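Local structure of Lmo2125 protein (Listeria monocytogenes serovar 1/2a, 5TU0) at residues 168-173 with 260-264. The protein binds maltose and probably delivers it, as an extracellular solute-binding lipoprotein, to a membrane sugar transporter. The protein carries 2 engineered substitutions. Numbering follows the deposited sequence.
Sequences GLLAGY and TLNNG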
loop_
_atom_site.group_PDB
_atom_site.type_symbol
_atom_site.label_atom_id
_atom_site.label_comp_id
_atom_site.label_asym_id
_atom_site.label_seq_id
_atom_site.Cartn_x
_atom_site.Cartn_y
_atom_site.Cartn_z
ATOM N N GLY A 168 -6.978 -7.855 2.990
ATOM C CA GLY A 168 -6.791 -7.866 4.426
ATOM C C GLY A 168 -7.891 -8.535 5.236
ATOM O O GLY A 168 -7.648 -8.978 6.350
ATOM N N LEU A 169 -9.082 -8.635 4.658
ATOM C CA LEU A 169 -10.184 -9.316 5.304
ATOM C C LEU A 169 -9.938 -10.822 5.202
ATOM O O LEU A 169 -10.027 -11.556 6.178
ATOM C CB LEU A 169 -11.507 -8.950 4.607
ATOM C CG LEU A 169 -12.763 -9.707 5.004
ATOM C CD1 LEU A 169 -13.071 -9.518 6.481
ATOM C CD2 LEU A 169 -13.937 -9.275 4.136
ATOM N N LEU A 170 -9.647 -11.282 3.989
ATOM C CA LEU A 170 -9.374 -12.710 3.772
ATOM C C LEU A 170 -8.134 -13.135 4.593
ATOM O O LEU A 170 -8.112 -14.195 5.218
ATOM C CB LEU A 170 -9.164 -13.003 2.279
ATOM C CG LEU A 170 -10.403 -13.156 1.399
ATOM C CD1 LEU A 170 -11.340 -11.969 1.463
ATOM C CD2 LEU A 170 -9.951 -13.468 -0.018
ATOM N N ALA A 171 -7.122 -12.273 4.609
ATOM C CA ALA A 171 -5.910 -12.577 5.325
ATOM C C ALA A 171 -6.143 -12.574 6.849
ATOM O O ALA A 171 -5.544 -13.368 7.577
ATOM C CB ALA A 171 -4.804 -11.597 4.938
ATOM N N GLY A 172 -7.043 -11.713 7.322
ATOM C CA GLY A 172 -7.348 -11.657 8.760
ATOM C C GLY A 172 -7.955 -12.969 9.237
ATOM O O GLY A 172 -7.854 -13.323 10.422
ATOM N N TYR A 173 -8.607 -13.675 8.312
ATOM C CA TYR A 173 -9.187 -14.996 8.591
ATOM C C TYR A 173 -8.235 -16.183 8.296
ATOM O O TYR A 173 -8.604 -17.331 8.508
ATOM C CB TYR A 173 -10.496 -15.153 7.830
ATOM C CG TYR A 173 -11.684 -14.519 8.535
ATOM C CD1 TYR A 173 -12.441 -15.265 9.450
ATOM C CD2 TYR A 173 -12.057 -13.200 8.293
ATOM C CE1 TYR A 173 -13.533 -14.712 10.091
ATOM C CE2 TYR A 173 -13.155 -12.636 8.929
ATOM C CZ TYR A 173 -13.884 -13.398 9.835
ATOM O OH TYR A 173 -14.975 -12.849 10.475
ATOM N N THR A 260 -11.103 -4.372 14.631
ATOM C CA THR A 260 -10.831 -5.803 14.832
ATOM C C THR A 260 -11.941 -6.684 14.245
ATOM O O THR A 260 -13.115 -6.397 14.417
ATOM C CB THR A 260 -10.659 -6.070 16.344
ATOM O OG1 THR A 260 -9.574 -5.256 16.839
ATOM C CG2 THR A 260 -10.390 -7.563 16.638
ATOM N N LEU A 261 -11.560 -7.741 13.541
ATOM C CA LEU A 261 -12.515 -8.662 12.925
ATOM C C LEU A 261 -13.260 -9.501 13.967
ATOM O O LEU A 261 -12.836 -9.584 15.125
ATOM C CB LEU A 261 -11.793 -9.577 11.927
ATOM C CG LEU A 261 -11.141 -8.894 10.711
ATOM C CD1 LEU A 261 -10.194 -9.825 9.958
ATOM C CD2 LEU A 261 -12.215 -8.339 9.772
ATOM N N ASN A 262 -14.367 -10.122 13.545
ATOM C CA ASN A 262 -15.191 -10.964 14.406
ATOM C C ASN A 262 -14.509 -12.175 15.025
ATOM O O ASN A 262 -15.013 -12.720 16.009
ATOM C CB ASN A 262 -16.473 -11.420 13.666
ATOM C CG ASN A 262 -17.438 -10.253 13.395
ATOM O OD1 ASN A 262 -17.144 -9.074 13.703
ATOM N ND2 ASN A 262 -18.572 -10.577 12.807
ATOM N N ASN A 263 -13.389 -12.606 14.436
ATOM C CA ASN A 263 -12.604 -13.723 14.998
ATOM C C ASN A 263 -11.586 -13.241 16.044
ATOM O O ASN A 263 -10.802 -14.035 16.573
ATOM C CB ASN A 263 -11.865 -14.489 13.884
ATOM C CG ASN A 263 -10.866 -13.632 13.125
ATOM O OD1 ASN A 263 -10.736 -12.430 13.354
ATOM N ND2 ASN A 263 -10.143 -14.264 12.191
ATOM N N GLY A 264 -11.576 -11.934 16.320
ATOM C CA GLY A 264 -10.645 -11.353 17.295
ATOM C C GLY A 264 -9.291 -10.995 16.712
ATOM O O GLY A 264 -8.417 -10.486 17.434
HETATM O O HOH W 1 -15.350 -10.014 10.847
#
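Leu-261 reaches from the loop onto the last turn of helix 163-172 and lays its two methyls on different residues. CD1 rests on the backbone of Gly-172, 3.6 Å from that residue's CA, while CD2 meets CD1 of Leu-169 at the same distance of 3.6 Å. Gly-172, with no side chain, leaves its CA bare for the first methyl to sit on. Leu-169 sends its CG anti to the backbone N (chi1 172°), which brings a methyl round to the loop although its CB does not aim there. Tyr-201 and Ala-202 of helix 193-208 also touch Leu-169, and Phe-132 packs on Leu-261.

One direct hydrogen bond crosses the contact: Asn-263 ND2 donates to Gly-172 O over 3.0 Å, nearly straight at 162°. The donor sits above the carbonyl plane, yet the oxygen lies in the plane of the amide. At the other end of this amide, OD1 accepts from Lys-265 N, so both ends are held and its rotation is fixed. Asn-263 belongs to a type I beta turn, Leu-261 to Gly-264, closed by Gly-264 N to Leu-261 O at 2.9 Å. In this maltose-binding protein of the solute-binding family, the turn lies between strands 253-256 and 272-278, and the contact ties it to the C-terminal end of the helix, away from the bound sugar, a glucose unit of which is about 13 Å from Gly-168 (nearest atoms).

Tyr-173 supplies the aromatic part. Asn-263 ND2 lies over one face of its ring, 3.7 Å from CD1 and offset toward the rim, with amide and ring planes tilted 31° apart. Beyond the ring, a water bridges Tyr-173 OH and Asn-262 N, 2.9 Å from the hydroxyl, and accepts from that backbone N. Asn-262 ND2 hydrogen-bonds to Glu-136 OE2.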